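Long-range contacts in alkyl hydroperoxide reductase/ Thiol specific antioxidant/ Mal allergen (Burkholderia ambifaria, PDB 5ENU), which probably reduces hydrogen peroxide and organic hydroperoxides with a reactive thiol, as peroxiredoxins of the AhpC/TSA family do: residues A[11-16]-A[136-141]; A[16-21]-A[106-111]; A[39-44]-A[74-79]; A[125-130]-A[143-148]. All coordinates share one frame; numbering follows the deposited sequence. Where two conformers were deposited one is given.

The four contacts show how a thioredoxin-like sheet is put together. Contact 3 is the central strand pair, its centre about 2 Å from the centre of the chain. Contact 4 lies about 10 Å away, centre to centre, and joins it through strand 120-132, where Phe-43 N meets Ser-128 O at 2.7 Å. Contact 2, about 11 Å from contact 3 between centres, sends Phe-109 against Leu-41, Phe-43 and Phe-130. Contact 1 shares Gln-16 with contact 2 and joins the N-terminal loop to edge strand 138-143. Contacts 3 and 4 place Tyr-44 and Arg-127 beside Cys-52, probably the peroxidatic cysteine by its place in the family's TPGC sequence.

Contact 1 of 4, residues A[11-16]-A[136-141]; sequences VEVDRQ and GVLRQA
A type II beta turn from Glu-12 to Arg-15 lies against the start of strand 138-143 and packs on Leu-138. Two backbone bonds hold the turn in place. Asp-14 N donates to Leu-138 O at 2.9 Å in a nearly straight bond, and Leu-138 N returns one to Arg-15 O at 3.1 Å, tilted 32° from the carbonyl plane. With CG anti to the backbone N (chi1 180°), Leu-138 brings CD2 against the backbone at Glu-12 C and Val-13 N, 3.7 Å from each. The same methyl lies between two valines that cross the leucine at about a right angle, 3.9 Å from Val-11 CG2 and 4.0 Å from Val-13 CG2. Phe-130 and Ile-132 of the neighbouring strand also pack on Leu-138. In one of its two conformers Gln-16 bends at chi2 (75°), which brings NE2 to Asp-135 O and to a water, 2.8 Å away, that in turn donates to Gly-136 O. Further along, the strand carries a classic bulge, Arg-139 and Gln-140 sharing Leu-131 as their partner on strand 120-132. A type II turn and one isolated bridge, Gln-16 with Val-137, thus hold the N-terminal loop to the edge strand of the thioredoxin-like sheet.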
loop_
_atom_site.group_PDB
_atom_site.type_symbol
_atom_site.label_atom_id
_atom_site.label_comp_id
_atom_site.label_asym_id
_atom_site.label_seq_id
_atom_site.Cartn_x
_atom_site.Cartn_y
_atom_site.Cartn_z
ATOM N N VAL A 11 -0.828 11.090 -7.924
ATOM C CA VAL A 11 0.295 10.309 -8.443
ATOM C C VAL A 11 0.057 9.911 -9.892
ATOM O O VAL A 11 -1.079 9.638 -10.310
ATOM C CB VAL A 11 0.581 9.071 -7.571
ATOM C CG1 VAL A 11 0.776 9.471 -6.101
ATOM C CG2 VAL A 11 -0.510 7.989 -7.736
ATOM N N GLU A 12 1.141 9.872 -10.670
ATOM C CA GLU A 12 1.132 9.405 -12.051
ATOM C C GLU A 12 2.405 8.622 -12.337
ATOM O O GLU A 12 3.492 8.992 -11.875
ATOM C CB GLU A 12 1.087 10.573 -13.050
ATOM C CG GLU A 12 -0.206 11.382 -13.025
ATOM C CD GLU A 12 -1.441 10.577 -13.422
ATOM O OE1 GLU A 12 -1.319 9.565 -14.151
ATOM O OE2 GLU A 12 -2.551 10.966 -13.001
ATOM N N VAL A 13 2.267 7.543 -13.113
ATOM C CA VAL A 13 3.437 6.786 -13.544
ATOM C C VAL A 13 4.390 7.705 -14.291
ATOM O O VAL A 13 3.972 8.550 -15.090
ATOM C CB VAL A 13 2.999 5.580 -14.389
ATOM C CG1 VAL A 13 4.202 4.856 -14.982
ATOM C CG2 VAL A 13 2.193 4.609 -13.536
ATOM N N ASP A 14 5.687 7.541 -14.030
ATOM C CA ASP A 14 6.814 8.288 -14.600
ATOM C C ASP A 14 7.055 9.614 -13.880
ATOM O O ASP A 14 7.956 10.368 -14.291
ATOM C CB ASP A 14 6.703 8.567 -16.112
ATOM C CG ASP A 14 6.747 7.312 -16.975
ATOM O OD1 ASP A 14 7.128 6.234 -16.472
ATOM O OD2 ASP A 14 6.413 7.426 -18.186
ATOM N N ARG A 15 6.293 9.939 -12.842
ATOM C CA ARG A 15 6.409 11.228 -12.178
ATOM C C ARG A 15 6.734 11.019 -10.705
ATOM O O ARG A 15 6.392 9.983 -10.110
ATOM C CB ARG A 15 5.108 12.052 -12.302
ATOM C CG ARG A 15 4.517 12.127 -13.703
ATOM C CD ARG A 15 5.339 12.905 -14.696
ATOM N NE ARG A 15 4.558 12.992 -15.931
ATOM C CZ ARG A 15 4.939 12.542 -17.118
ATOM N NH1 ARG A 15 6.125 12.014 -17.288
ATOM N NH2 ARG A 15 4.132 12.654 -18.150
ATOM N N GLN A 16 7.384 12.028 -10.120
ATOM C CA GLN A 16 7.706 12.014 -8.700
ATOM C C GLN A 16 6.445 11.806 -7.865
ATOM O O GLN A 16 5.394 12.386 -8.141
ATOM C CB GLN A 16 8.333 13.357 -8.331
ATOM C CG GLN A 16 9.115 13.311 -7.036
ATOM C CD GLN A 16 10.436 12.603 -7.209
ATOM O OE1 GLN A 16 11.056 12.712 -8.260
ATOM N NE2 GLN A 16 10.882 11.881 -6.183
ATOM N N GLY A 136 12.133 7.777 -5.754
ATOM C CA GLY A 136 10.853 8.370 -5.410
ATOM C C GLY A 136 9.888 8.531 -6.566
ATOM O O GLY A 136 8.868 9.221 -6.409
ATOM N N VAL A 137 10.138 7.875 -7.696
ATOM C CA VAL A 137 9.285 7.987 -8.875
ATOM C C VAL A 137 8.341 6.792 -8.947
ATOM O O VAL A 137 8.738 5.648 -8.654
ATOM C CB VAL A 137 10.162 8.106 -10.134
ATOM C CG1 VAL A 137 9.344 7.939 -11.412
ATOM C CG2 VAL A 137 10.888 9.435 -10.117
ATOM N N LEU A 138 7.079 7.050 -9.303
ATOM C CA LEU A 138 6.121 5.960 -9.478
ATOM C C LEU A 138 6.429 5.221 -10.773
ATOM O O LEU A 138 6.375 5.814 -11.857
ATOM C CB LEU A 138 4.693 6.495 -9.497
ATOM C CG LEU A 138 3.622 5.410 -9.678
ATOM C CD1 LEU A 138 3.693 4.364 -8.564
ATOM C CD2 LEU A 138 2.189 5.993 -9.773
ATOM N N ARG A 139 6.748 3.931 -10.666
ATOM C CA ARG A 139 7.167 3.144 -11.821
ATOM C C ARG A 139 6.048 2.275 -12.366
ATOM O O ARG A 139 6.011 2.012 -13.573
ATOM C CB ARG A 139 8.365 2.250 -11.463
ATOM C CG ARG A 139 9.594 3.027 -10.984
ATOM C CD ARG A 139 10.167 3.931 -12.057
ATOM N NE ARG A 139 10.646 3.141 -13.180
ATOM C CZ ARG A 139 11.882 2.661 -13.292
ATOM N NH1 ARG A 139 12.800 2.906 -12.346
ATOM N NH2 ARG A 139 12.209 1.921 -14.346
ATOM N N GLN A 140 5.140 1.821 -11.507
ATOM C CA GLN A 140 4.066 0.965 -11.973
ATOM C C GLN A 140 2.908 1.048 -10.985
ATOM O O GLN A 140 3.121 1.161 -9.766
ATOM C CB GLN A 140 4.562 -0.474 -12.123
ATOM C CG GLN A 140 3.532 -1.404 -12.713
ATOM C CD GLN A 140 4.141 -2.687 -13.254
ATOM O OE1 GLN A 140 5.367 -2.921 -13.163
ATOM N NE2 GLN A 140 3.286 -3.545 -13.805
ATOM N N ALA A 141 1.690 0.993 -11.518
ATOM C CA ALA A 141 0.470 0.946 -10.733
ATOM C C ALA A 141 -0.331 -0.272 -11.155
ATOM O O ALA A 141 -0.347 -0.642 -12.336
ATOM C CB ALA A 141 -0.386 2.196 -10.966
HETATM O O HOH W 1 9.110 10.969 -4.186
#

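Contact 2 of 4, residues A[16-21]-A[106-111]; sequences QVPDFT and CALFDV
Leu-108, in the last turn of helix 104-109, reaches the loop 17-20 with one methyl on Pro-18 and the other on Phe-20. Its CB is directed at the loop but stays back from it. CG stands anti to the backbone N (chi1 175°) and carries the fork forward, leaving the touching to the two methyl groups. CD1 lies against the proline ring, nearest CG of Pro-18 at 3.9 Å, with CD of the same ring at 4.1 Å. CD2 goes to Phe-20 CD2 at 3.9 Å, where the two side chains cross at about a right angle, and it also lies 4.0 Å from Pro-18 O. Next to it, Phe-109 brings the far end of its ring to the same loop. Its CZ meets Val-17 CG1 at 3.8 Å, and Phe-20 CE2 sits at its edge, 4.0 Å from Phe-109 CE1. Across the segments there is no hydrogen bond; the join is purely apolar and buried. Beyond the loop, Phe-109 also meets the rings of Phe-43 and Phe-130, which ties the helix to the central sheet. The chain then turns out of the helix at Asp-110, whose phi is positive (61°). Val-111 N donates to Cys-106 O at 3.1 Å and Asp-110 N, weakly, to Ala-107 O, and with these two bonds back into the last turn the helix ends in a Schellman motif.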
loop_
_atom_site.group_PDB
_atom_site.type_symbol
_atom_site.label_atom_id
_atom_site.label_comp_id
_atom_site.label_asym_id
_atom_site.label_seq_id
_atom_site.Cartn_x
_atom_site.Cartn_y
_atom_site.Cartn_z
ATOM N N GLN A 16 7.384 12.028 -10.120
ATOM C CA GLN A 16 7.706 12.014 -8.700
ATOM C C GLN A 16 6.445 11.806 -7.865
ATOM O O GLN A 16 5.394 12.386 -8.141
ATOM C CB GLN A 16 8.333 13.357 -8.331
ATOM C CG GLN A 16 9.115 13.311 -7.036
ATOM C CD GLN A 16 10.436 12.603 -7.209
ATOM O OE1 GLN A 16 11.056 12.712 -8.260
ATOM N NE2 GLN A 16 10.882 11.881 -6.183
ATOM N N VAL A 17 6.542 10.969 -6.840
ATOM C CA VAL A 17 5.445 10.886 -5.864
ATOM C C VAL A 17 5.591 12.025 -4.857
ATOM O O VAL A 17 6.665 12.182 -4.260
ATOM C CB VAL A 17 5.461 9.527 -5.159
ATOM C CG1 VAL A 17 4.365 9.464 -4.091
ATOM C CG2 VAL A 17 5.284 8.404 -6.185
ATOM N N PRO A 18 4.549 12.825 -4.619
ATOM C CA PRO A 18 4.637 13.861 -3.581
ATOM C C PRO A 18 4.969 13.271 -2.210
ATOM O O PRO A 18 4.498 12.190 -1.849
ATOM C CB PRO A 18 3.227 14.470 -3.598
ATOM C CG PRO A 18 2.749 14.257 -5.042
ATOM C CD PRO A 18 3.255 12.865 -5.329
ATOM N N ASP A 19 5.822 13.971 -1.449
ATOM C CA ASP A 19 6.224 13.481 -0.128
ATOM C C ASP A 19 5.030 13.514 0.827
ATOM O O ASP A 19 4.217 14.443 0.796
ATOM C CB ASP A 19 7.394 14.311 0.444
ATOM C CG ASP A 19 7.942 13.750 1.790
ATOM O OD1 ASP A 19 8.217 12.529 1.936
ATOM O OD2 ASP A 19 8.104 14.546 2.739
ATOM N N PHE A 20 4.926 12.480 1.668
ATOM C CA PHE A 20 3.852 12.293 2.630
ATOM C C PHE A 20 4.436 11.724 3.917
ATOM O O PHE A 20 5.506 11.113 3.910
ATOM C CB PHE A 20 2.742 11.375 2.081
ATOM C CG PHE A 20 3.198 9.970 1.725
ATOM C CD1 PHE A 20 3.355 8.997 2.709
ATOM C CD2 PHE A 20 3.421 9.613 0.392
ATOM C CE1 PHE A 20 3.745 7.699 2.385
ATOM C CE2 PHE A 20 3.810 8.314 0.052
ATOM C CZ PHE A 20 3.979 7.357 1.056
ATOM N N THR A 21 3.691 11.898 5.015
ATOM C CA THR A 21 3.995 11.278 6.300
ATOM C C THR A 21 2.688 10.786 6.897
ATOM O O THR A 21 1.666 11.460 6.782
ATOM C CB THR A 21 4.652 12.282 7.251
ATOM O OG1 THR A 21 5.788 12.870 6.603
ATOM C CG2 THR A 21 5.130 11.601 8.492
ATOM N N CYS A 106 -5.033 7.770 0.590
ATOM C CA CYS A 106 -6.027 7.264 -0.359
ATOM C C CYS A 106 -6.389 8.326 -1.381
ATOM O O CYS A 106 -6.602 8.022 -2.567
ATOM C CB CYS A 106 -7.276 6.794 0.378
ATOM S SG CYS A 106 -7.126 5.266 1.313
ATOM N N ALA A 107 -6.437 9.586 -0.938
ATOM C CA ALA A 107 -6.702 10.695 -1.843
ATOM C C ALA A 107 -5.523 10.914 -2.784
ATOM O O ALA A 107 -5.705 11.082 -3.995
ATOM C CB ALA A 107 -6.974 11.950 -1.025
ATOM N N LEU A 108 -4.300 10.906 -2.239
ATOM C CA LEU A 108 -3.104 11.137 -3.043
ATOM C C LEU A 108 -2.956 10.083 -4.142
ATOM O O LEU A 108 -2.606 10.408 -5.285
ATOM C CB LEU A 108 -1.876 11.158 -2.135
ATOM C CG LEU A 108 -0.506 11.282 -2.816
ATOM C CD1 LEU A 108 -0.452 12.534 -3.676
ATOM C CD2 LEU A 108 0.594 11.263 -1.749
ATOM N N PHE A 109 -3.215 8.818 -3.821
ATOM C CA PHE A 109 -3.084 7.713 -4.766
ATOM C C PHE A 109 -4.366 7.427 -5.527
ATOM O O PHE A 109 -4.367 6.566 -6.412
ATOM C CB PHE A 109 -2.534 6.469 -4.066
ATOM C CG PHE A 109 -1.067 6.580 -3.761
ATOM C CD1 PHE A 109 -0.619 7.291 -2.645
ATOM C CD2 PHE A 109 -0.126 5.996 -4.612
ATOM C CE1 PHE A 109 0.751 7.419 -2.391
ATOM C CE2 PHE A 109 1.242 6.121 -4.364
ATOM C CZ PHE A 109 1.687 6.835 -3.252
ATOM N N ASP A 110 -5.443 8.139 -5.200
ATOM C CA ASP A 110 -6.696 8.106 -5.954
ATOM C C ASP A 110 -7.318 6.704 -5.970
ATOM O O ASP A 110 -7.745 6.195 -7.008
ATOM C CB ASP A 110 -6.537 8.702 -7.360
ATOM C CG ASP A 110 -7.862 9.061 -7.984
ATOM O OD1 ASP A 110 -8.829 9.366 -7.244
ATOM O OD2 ASP A 110 -7.933 9.027 -9.225
ATOM N N VAL A 111 -7.399 6.085 -4.787
ATOM C CA VAL A 111 -7.930 4.722 -4.665
ATOM C C VAL A 111 -9.345 4.669 -4.107
ATOM O O VAL A 111 -9.892 3.568 -3.966
ATOM C CB VAL A 111 -7.000 3.794 -3.847
ATOM C CG1 VAL A 111 -5.613 3.705 -4.474
ATOM C CG2 VAL A 111 -6.911 4.255 -2.387
#

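Contact 3 of 4, residues A[39-44]-A[74-79]; sequences LVLYFY and IGVSRD
Strands 39-43 and 74-77 are the parallel neighbours of a beta-alpha-beta unit of the thioredoxin fold, joined through helix 50-68, and Leu-41, Tyr-42 and Phe-43 pair with Ile-74, Gly-75 and Val-76. Four backbone bonds make the ladder; the shortest, Val-76 N to Tyr-42 O at 2.8 Å, is also the most bent (146° at the hydrogen). The side chains divide between two faces. On the face of Leu-41 and Phe-43, Leu-39 CD1 meets Ile-74 CD1 at 3.7 Å, and Leu-41 CD1 presses on Val-76 CG2 at 3.5 Å. The Phe-43 ring runs beside Val-76, pointing the same way, and takes Val-76 CB over one face, 4.0 Å from the ring centroid, in a CH-pi contact. On the face of Tyr-42 that ring leans over the partner strand; Tyr-44, just past the strand end, does likewise. Tyr-42 has CG between its backbone N and carbonyl carbon (chi1 83°), a rotation that lays the ring flat across Gly-75, whose CA stands 3.8 Å from the centroid; Phe-59 of helix 50-68 stacks on the same ring. In Tyr-44 a similar first torsion turns the ring over Ser-77, whose CB lies 3.9 Å from the centroid, with Gly-75 C at the ring edge. Its OH is hydrogen-bonded to Asp-47 OD1, and Cys-52 packs nearby. Ser-77 OG then donates to Asp-79 OD2 at 2.7 Å, meeting it on the anti side, 20° out of the carboxylate plane.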
loop_
_atom_site.group_PDB
_atom_site.type_symbol
_atom_site.label_atom_id
_atom_site.label_comp_id
_atom_site.label_asym_id
_atom_site.label_seq_id
_atom_site.Cartn_x
_atom_site.Cartn_y
_atom_site.Cartn_z
ATOM N N LEU A 39 9.966 0.882 -2.931
ATOM C CA LEU A 39 8.809 0.812 -2.041
ATOM C C LEU A 39 7.632 0.203 -2.789
ATOM O O LEU A 39 7.211 0.727 -3.828
ATOM C CB LEU A 39 8.430 2.195 -1.509
ATOM C CG LEU A 39 7.099 2.247 -0.749
ATOM C CD1 LEU A 39 7.160 1.352 0.491
ATOM C CD2 LEU A 39 6.748 3.666 -0.354
ATOM N N VAL A 40 7.119 -0.906 -2.267
ATOM C CA VAL A 40 5.836 -1.455 -2.674
ATOM C C VAL A 40 4.826 -0.925 -1.666
ATOM O O VAL A 40 4.847 -1.322 -0.492
ATOM C CB VAL A 40 5.855 -2.992 -2.678
ATOM C CG1 VAL A 40 4.446 -3.546 -2.929
ATOM C CG2 VAL A 40 6.862 -3.520 -3.701
ATOM N N LEU A 41 3.966 -0.011 -2.101
ATOM C CA LEU A 41 2.931 0.559 -1.248
ATOM C C LEU A 41 1.624 -0.077 -1.705
ATOM O O LEU A 41 1.162 0.204 -2.815
ATOM C CB LEU A 41 2.901 2.072 -1.428
ATOM C CG LEU A 41 2.031 2.843 -0.440
ATOM C CD1 LEU A 41 2.605 2.708 0.978
ATOM C CD2 LEU A 41 1.909 4.322 -0.859
ATOM N N TYR A 42 1.060 -0.967 -0.896
ATOM C CA TYR A 42 -0.127 -1.710 -1.313
ATOM C C TYR A 42 -1.326 -1.283 -0.474
ATOM O O TYR A 42 -1.263 -1.317 0.764
ATOM C CB TYR A 42 0.076 -3.240 -1.344
ATOM C CG TYR A 42 -0.069 -4.027 -0.049
ATOM C CD1 TYR A 42 1.029 -4.275 0.786
ATOM C CD2 TYR A 42 -1.300 -4.589 0.303
ATOM C CE1 TYR A 42 0.898 -5.022 1.953
ATOM C CE2 TYR A 42 -1.438 -5.349 1.471
ATOM C CZ TYR A 42 -0.338 -5.536 2.301
ATOM O OH TYR A 42 -0.431 -6.290 3.458
ATOM N N PHE A 43 -2.396 -0.866 -1.155
ATOM C CA PHE A 43 -3.642 -0.466 -0.507
ATOM C C PHE A 43 -4.603 -1.641 -0.518
ATOM O O PHE A 43 -4.772 -2.303 -1.561
ATOM C CB PHE A 43 -4.296 0.696 -1.265
ATOM C CG PHE A 43 -3.559 2.008 -1.138
ATOM C CD1 PHE A 43 -2.404 2.246 -1.853
ATOM C CD2 PHE A 43 -4.047 3.010 -0.295
ATOM C CE1 PHE A 43 -1.738 3.456 -1.735
ATOM C CE2 PHE A 43 -3.384 4.238 -0.165
ATOM C CZ PHE A 43 -2.218 4.450 -0.888
ATOM N N TYR A 44 -5.192 -1.925 0.644
ATOM C CA TYR A 44 -6.131 -3.031 0.765
ATOM C C TYR A 44 -7.380 -2.548 1.491
ATOM O O TYR A 44 -7.295 -1.670 2.355
ATOM C CB TYR A 44 -5.499 -4.236 1.494
ATOM C CG TYR A 44 -5.039 -3.948 2.916
ATOM C CD1 TYR A 44 -3.788 -3.367 3.174
ATOM C CD2 TYR A 44 -5.858 -4.265 4.005
ATOM C CE1 TYR A 44 -3.372 -3.118 4.483
ATOM C CE2 TYR A 44 -5.438 -4.026 5.313
ATOM C CZ TYR A 44 -4.202 -3.454 5.545
ATOM O OH TYR A 44 -3.787 -3.199 6.835
ATOM N N ILE A 74 4.965 -1.785 2.392
ATOM C CA ILE A 74 4.103 -1.105 3.353
ATOM C C ILE A 74 2.653 -1.303 2.907
ATOM O O ILE A 74 2.301 -0.964 1.772
ATOM C CB ILE A 74 4.426 0.394 3.509
ATOM C CG1 ILE A 74 5.872 0.619 3.960
ATOM C CG2 ILE A 74 3.431 1.063 4.486
ATOM C CD1 ILE A 74 6.273 2.087 4.020
ATOM N N GLY A 75 1.813 -1.857 3.798
ATOM C CA GLY A 75 0.386 -1.960 3.539
ATOM C C GLY A 75 -0.350 -0.733 4.057
ATOM O O GLY A 75 0.071 -0.110 5.025
ATOM N N VAL A 76 -1.423 -0.336 3.353
ATOM C CA VAL A 76 -2.219 0.838 3.721
ATOM C C VAL A 76 -3.694 0.463 3.715
ATOM O O VAL A 76 -4.200 -0.046 2.709
ATOM C CB VAL A 76 -2.024 2.017 2.745
ATOM C CG1 VAL A 76 -2.723 3.261 3.301
ATOM C CG2 VAL A 76 -0.539 2.276 2.489
ATOM N N SER A 77 -4.391 0.748 4.817
ATOM C CA SER A 77 -5.844 0.811 4.814
ATOM C C SER A 77 -6.253 1.955 5.726
ATOM O O SER A 77 -5.410 2.569 6.395
ATOM C CB SER A 77 -6.508 -0.497 5.260
ATOM O OG SER A 77 -6.506 -0.600 6.680
ATOM N N ARG A 78 -7.557 2.226 5.786
ATOM C CA ARG A 78 -8.047 3.305 6.644
ATOM C C ARG A 78 -8.326 2.846 8.076
ATOM O O ARG A 78 -8.757 3.668 8.899
ATOM C CB ARG A 78 -9.289 3.964 6.019
ATOM C CG ARG A 78 -9.033 4.540 4.618
ATOM C CD ARG A 78 -10.323 4.886 3.888
ATOM N NE ARG A 78 -11.154 3.701 3.651
ATOM C CZ ARG A 78 -12.414 3.757 3.249
ATOM N NH1 ARG A 78 -12.985 4.935 3.009
ATOM N NH2 ARG A 78 -13.085 2.633 3.053
ATOM N N ASP A 79 -8.087 1.571 8.392
ATOM C CA ASP A 79 -8.306 1.062 9.745
ATOM C C ASP A 79 -7.417 1.786 10.755
ATOM O O ASP A 79 -6.373 2.346 10.412
ATOM C CB ASP A 79 -8.036 -0.451 9.802
ATOM C CG ASP A 79 -9.012 -1.233 8.961
ATOM O OD1 ASP A 79 -10.176 -1.347 9.397
ATOM O OD2 ASP A 79 -8.649 -1.674 7.849
#

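Contact 4 of 4, residues A[125-130]-A[143-148]; sequences IERSTF and RGIKVP
The segments 126-130 and 143-147 run about 97° apart end to end; at their corner Arg-127 O receives Ile-145 N at 3.2 Å in a bent bond, with a weak second one from Gly-144 N. Glu-126 stretches across this corner, its CG 3.4 Å from Gly-144 CA. Arg-127 goes the other way. Its CG rests on Ile-145 CD1 at 3.8 Å, and a bend at chi3 (-52°) sets the guanidinium with one face on Val-147 CG2, 3.6 Å from Arg-127 NE. The same NE gives its hydrogen to a water at 2.7 Å that links it to Ile-145 O, while NH2 forms a salt bridge with Glu-55. In this way the side chain is held from several directions beside Tyr-44, Pro-45 and Cys-52, probably the peroxidatic cysteine as in relatives of the peroxiredoxin fold, where an arginine usually stands beside it. At the opposite end of the contact Arg-143 is drawn out straight as far as NE and turns one face of its guanidinium to the edge of the Phe-130 ring, with planes 72° apart and NH2 3.6 Å from Phe-130 CE1. Its NH1 donates to Phe-109 O and to a second water, which bridges to Glu-126 OE1 and to Ser-128 OG. That serine hydroxyl in turn donates to Glu-126 O at 2.7 Å, approaching from above the carbonyl plane.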
loop_
_atom_site.group_PDB
_atom_site.type_symbol
_atom_site.label_atom_id
_atom_site.label_comp_id
_atom_site.label_asym_id
_atom_site.label_seq_id
_atom_site.Cartn_x
_atom_site.Cartn_y
_atom_site.Cartn_z
ATOM N N ILE A 125 -12.184 1.486 -0.585
ATOM C CA ILE A 125 -10.857 1.474 -1.211
ATOM C C ILE A 125 -10.888 0.432 -2.319
ATOM O O ILE A 125 -11.330 -0.702 -2.096
ATOM C CB ILE A 125 -9.770 1.072 -0.187
ATOM C CG1 ILE A 125 -9.438 2.210 0.772
ATOM C CG2 ILE A 125 -8.479 0.544 -0.893
ATOM C CD1 ILE A 125 -8.355 1.835 1.757
ATOM N N GLU A 126 -10.387 0.796 -3.493
ATOM C CA GLU A 126 -10.122 -0.148 -4.566
ATOM C C GLU A 126 -8.741 -0.760 -4.327
ATOM O O GLU A 126 -7.748 -0.032 -4.276
ATOM C CB GLU A 126 -10.125 0.649 -5.874
ATOM C CG GLU A 126 -9.904 -0.183 -7.108
ATOM C CD GLU A 126 -10.214 0.568 -8.390
ATOM O OE1 GLU A 126 -9.544 1.577 -8.685
ATOM O OE2 GLU A 126 -11.151 0.148 -9.095
ATOM N N ARG A 127 -8.675 -2.086 -4.140
ATOM C CA ARG A 127 -7.393 -2.761 -3.910
ATOM C C ARG A 127 -6.412 -2.422 -5.030
ATOM O O ARG A 127 -6.676 -2.706 -6.200
ATOM C CB ARG A 127 -7.589 -4.286 -3.854
ATOM C CG ARG A 127 -6.359 -5.044 -3.345
ATOM C CD ARG A 127 -6.535 -6.573 -3.433
ATOM N NE ARG A 127 -7.772 -7.027 -2.807
ATOM C CZ ARG A 127 -7.934 -7.181 -1.490
ATOM N NH1 ARG A 127 -9.117 -7.537 -1.007
ATOM N NH2 ARG A 127 -6.920 -6.979 -0.643
ATOM N N SER A 128 -5.288 -1.803 -4.668
ATOM C CA SER A 128 -4.365 -1.230 -5.639
ATOM C C SER A 128 -2.969 -1.254 -5.039
ATOM O O SER A 128 -2.806 -1.113 -3.819
ATOM C CB SER A 128 -4.719 0.230 -5.973
ATOM O OG SER A 128 -6.058 0.350 -6.401
ATOM N N THR A 129 -1.960 -1.361 -5.907
ATOM C CA THR A 129 -0.560 -1.406 -5.485
ATOM C C THR A 129 0.263 -0.471 -6.346
ATOM O O THR A 129 -0.038 -0.279 -7.526
ATOM C CB THR A 129 -0.033 -2.827 -5.561
ATOM O OG1 THR A 129 -0.866 -3.646 -4.746
ATOM C CG2 THR A 129 1.429 -2.940 -5.108
ATOM N N PHE A 130 1.299 0.107 -5.739
ATOM C CA PHE A 130 2.163 1.083 -6.387
ATOM C C PHE A 130 3.612 0.723 -6.115
ATOM O O PHE A 130 3.981 0.449 -4.971
ATOM C CB PHE A 130 1.833 2.467 -5.839
ATOM C CG PHE A 130 0.405 2.847 -6.090
ATOM C CD1 PHE A 130 0.036 3.440 -7.303
ATOM C CD2 PHE A 130 -0.593 2.538 -5.163
ATOM C CE1 PHE A 130 -1.302 3.749 -7.559
ATOM C CE2 PHE A 130 -1.927 2.842 -5.436
ATOM C CZ PHE A 130 -2.269 3.456 -6.626
ATOM N N ARG A 143 -4.286 -1.226 -10.466
ATOM C CA ARG A 143 -5.500 -0.708 -9.833
ATOM C C ARG A 143 -6.638 -1.717 -9.900
ATOM O O ARG A 143 -6.877 -2.327 -10.951
ATOM C CB ARG A 143 -5.926 0.624 -10.454
ATOM C CG ARG A 143 -4.890 1.726 -10.229
ATOM C CD ARG A 143 -5.406 3.077 -10.750
ATOM N NE ARG A 143 -4.494 4.203 -10.491
ATOM C CZ ARG A 143 -4.499 4.942 -9.379
ATOM N NH1 ARG A 143 -5.353 4.676 -8.388
ATOM N NH2 ARG A 143 -3.628 5.937 -9.232
ATOM N N GLY A 144 -7.326 -1.906 -8.775
ATOM C CA GLY A 144 -8.464 -2.815 -8.793
ATOM C C GLY A 144 -8.070 -4.239 -9.125
ATOM O O GLY A 144 -8.805 -4.947 -9.822
ATOM N N ILE A 145 -6.912 -4.678 -8.660
ATOM C CA ILE A 145 -6.476 -6.021 -9.008
ATOM C C ILE A 145 -7.079 -7.058 -8.064
ATOM O O ILE A 145 -7.491 -6.764 -6.931
ATOM C CB ILE A 145 -4.939 -6.133 -9.092
ATOM C CG1 ILE A 145 -4.229 -5.344 -7.984
ATOM C CG2 ILE A 145 -4.445 -5.671 -10.496
ATOM C CD1 ILE A 145 -4.481 -5.808 -6.551
ATOM N N LYS A 146 -7.117 -8.293 -8.546
ATOM C CA LYS A 146 -7.462 -9.417 -7.690
ATOM C C LYS A 146 -6.208 -9.906 -6.975
ATOM O O LYS A 146 -5.082 -9.660 -7.414
ATOM C CB LYS A 146 -8.105 -10.558 -8.483
ATOM C CG LYS A 146 -7.144 -11.307 -9.433
ATOM C CD LYS A 146 -7.852 -12.540 -10.028
ATOM C CE LYS A 146 -6.941 -13.330 -10.962
ATOM N NZ LYS A 146 -7.573 -14.618 -11.354
ATOM N N VAL A 147 -6.400 -10.604 -5.855
ATOM C CA VAL A 147 -5.240 -11.058 -5.082
ATOM C C VAL A 147 -4.454 -12.169 -5.784
ATOM O O VAL A 147 -3.213 -12.077 -5.844
ATOM C CB VAL A 147 -5.631 -11.428 -3.640
ATOM C CG1 VAL A 147 -4.421 -11.953 -2.840
ATOM C CG2 VAL A 147 -6.238 -10.230 -2.935
ATOM N N PRO A 148 -5.084 -13.225 -6.319
ATOM C CA PRO A 148 -4.286 -14.330 -6.876
ATOM C C PRO A 148 -3.315 -13.870 -7.950
ATOM O O PRO A 148 -3.689 -13.147 -8.880
ATOM C CB PRO A 148 -5.345 -15.282 -7.440
ATOM C CG PRO A 148 -6.525 -15.087 -6.553
ATOM C CD PRO A 148 -6.522 -13.572 -6.297
HETATM O O HOH W 2 -7.253 2.555 -7.698
HETATM O O HOH W 3 -9.480 -7.741 -4.834
#